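Local atomic coordinates of putative uncharacterized protein PH0300 (Pyrococcus horikoshii, PDB entry 3VRH), a protein that catalyses the ATP-dependent 2-thiolation of 5-methyluridine 54 in the T loop of tRNAs, a modification that stabilises tRNA at high temperature. Residues T245-N248 and F249-Y253. Residues are numbered along the deposited sequence; the frame is centred on the assembly and turned at random.
Sequences TKFN and FVRGY
The first turns of helix 245-256 carry this contact, in which four successive i to i+4 backbone bonds join residues 245-248 to 249-252. Phe249 N donates to Thr245 O at 2.9 Å, and Arg251 N reaches Phe247 O at the same distance with a nearly straight N-H...O angle of 168°. Between them the bond from Val250 N to Lys246 O is longer, 3.2 Å, while Gly252 N to Asn248 O is the last of the four, and Tyr253 N to Phe249 O continues them. On the outer face the side chains of Phe247 and Arg251, one turn apart, graze each other: ring atom CE1 of Phe247 lies 4.1 Å from CD of Arg251. A chi1 of 180° leans the ring of Phe247, which otherwise projects outward, toward that methylene. Arg251 runs extended from CG to NE, and the touch is one loose, oblique carbon contact, with the guanidinium plane turned 57° from the ring. CG2 of Val250 and CB of Phe249 lie beside carbonyls of the preceding turn, as the alpha-helical backbone dictates. Beyond the helix, Phe249 meets Leu164 and Ile168 of helix 157-169 and the ring of Trp171 of the second subunit, and Lys246 NZ bonds Asn236 OD1 and forms a salt bridge with Asp158. Away from the nucleotide and metal sites, this is regular i to i+4 alpha-helical hydrogen bonding in a helix with one side buried.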
loop_
_atom_site.group_PDB
_atom_site.type_symbol
_atom_site.label_atom_id
_atom_site.label_comp_id
_atom_site.label_asym_id
_atom_site.label_seq_id
_atom_site.Cartn_x
_atom_site.Cartn_y
_atom_site.Cartn_z
ATOM N N THR A 245 -10.693 -4.358 -6.253
ATOM C CA THR A 245 -9.490 -3.734 -5.703
ATOM C C THR A 245 -8.343 -4.726 -5.521
ATOM O O THR A 245 -7.217 -4.467 -5.963
ATOM C CB THR A 245 -9.795 -3.017 -4.369
ATOM O OG1 THR A 245 -10.620 -1.872 -4.621
ATOM C CG2 THR A 245 -8.506 -2.564 -3.682
ATOM N N LYS A 246 -8.630 -5.861 -4.887
ATOM C CA LYS A 246 -7.571 -6.817 -4.558
ATOM C C LYS A 246 -6.903 -7.348 -5.814
ATOM O O LYS A 246 -5.677 -7.434 -5.902
ATOM C CB LYS A 246 -8.116 -7.991 -3.743
ATOM C CG LYS A 246 -8.398 -7.720 -2.277
ATOM C CD LYS A 246 -9.282 -8.838 -1.730
ATOM C CE LYS A 246 -9.755 -8.578 -0.315
ATOM N NZ LYS A 246 -10.869 -9.512 0.080
ATOM N N PHE A 247 -7.724 -7.727 -6.784
ATOM C CA PHE A 247 -7.221 -8.314 -8.010
ATOM C C PHE A 247 -6.372 -7.281 -8.750
ATOM O O PHE A 247 -5.269 -7.574 -9.234
ATOM C CB PHE A 247 -8.393 -8.757 -8.889
ATOM C CG PHE A 247 -7.969 -9.374 -10.197
ATOM C CD1 PHE A 247 -7.755 -8.586 -11.321
ATOM C CD2 PHE A 247 -7.759 -10.749 -10.298
ATOM C CE1 PHE A 247 -7.348 -9.150 -12.521
ATOM C CE2 PHE A 247 -7.357 -11.319 -11.506
ATOM C CZ PHE A 247 -7.155 -10.515 -12.616
ATOM N N ASN A 248 -6.911 -6.071 -8.851
ATOM C CA ASN A 248 -6.257 -4.970 -9.548
ATOM C C ASN A 248 -4.883 -4.662 -8.945
ATOM O O ASN A 248 -3.905 -4.474 -9.661
ATOM C CB ASN A 248 -7.180 -3.742 -9.530
ATOM C CG ASN A 248 -6.605 -2.561 -10.278
ATOM O OD1 ASN A 248 -6.275 -2.653 -11.460
ATOM N ND2 ASN A 248 -6.496 -1.436 -9.593
ATOM N N PHE A 249 -4.828 -4.648 -7.616
ATOM C CA PHE A 249 -3.577 -4.463 -6.879
ATOM C C PHE A 249 -2.519 -5.498 -7.249
ATOM O O PHE A 249 -1.357 -5.149 -7.522
ATOM C CB PHE A 249 -3.879 -4.536 -5.379
ATOM C CG PHE A 249 -2.713 -4.211 -4.494
ATOM C CD1 PHE A 249 -1.824 -3.184 -4.828
ATOM C CD2 PHE A 249 -2.523 -4.905 -3.292
ATOM C CE1 PHE A 249 -0.776 -2.869 -3.994
ATOM C CE2 PHE A 249 -1.450 -4.590 -2.446
ATOM C CZ PHE A 249 -0.587 -3.566 -2.801
ATOM N N VAL A 250 -2.907 -6.777 -7.260
ATOM C CA VAL A 250 -1.936 -7.842 -7.526
ATOM C C VAL A 250 -1.492 -7.818 -8.983
ATOM O O VAL A 250 -0.322 -8.003 -9.284
ATOM C CB VAL A 250 -2.492 -9.233 -7.160
ATOM C CG1 VAL A 250 -1.593 -10.338 -7.705
ATOM C CG2 VAL A 250 -2.661 -9.355 -5.642
ATOM N N ARG A 251 -2.442 -7.586 -9.883
ATOM C CA ARG A 251 -2.147 -7.487 -11.309
ATOM C C ARG A 251 -1.150 -6.362 -11.546
ATOM O O ARG A 251 -0.128 -6.547 -12.219
ATOM C CB ARG A 251 -3.442 -7.247 -12.089
ATOM C CG ARG A 251 -3.279 -6.946 -13.585
ATOM C CD ARG A 251 -4.645 -6.553 -14.213
ATOM N NE ARG A 251 -4.533 -6.201 -15.623
ATOM C CZ ARG A 251 -5.481 -5.587 -16.335
ATOM N NH1 ARG A 251 -5.268 -5.312 -17.622
ATOM N NH2 ARG A 251 -6.637 -5.233 -15.773
ATOM N N GLY A 252 -1.419 -5.205 -10.955
ATOM C CA GLY A 252 -0.498 -4.096 -11.097
ATOM C C GLY A 252 0.869 -4.485 -10.571
ATOM O O GLY A 252 1.882 -4.168 -11.171
ATOM N N TYR A 253 0.892 -5.189 -9.448
ATOM C CA TYR A 253 2.154 -5.592 -8.830
ATOM C C TYR A 253 3.014 -6.480 -9.736
ATOM O O TYR A 253 4.245 -6.321 -9.795
ATOM C CB TYR A 253 1.911 -6.326 -7.505
ATOM C CG TYR A 253 3.149 -7.055 -7.030
ATOM C CD1 TYR A 253 4.248 -6.353 -6.562
ATOM C CD2 TYR A 253 3.221 -8.440 -7.070
ATOM C CE1 TYR A 253 5.388 -7.004 -6.143
ATOM C CE2 TYR A 253 4.339 -9.101 -6.641
ATOM C CZ TYR A 253 5.423 -8.383 -6.180
ATOM O OH TYR A 253 6.550 -9.056 -5.761
#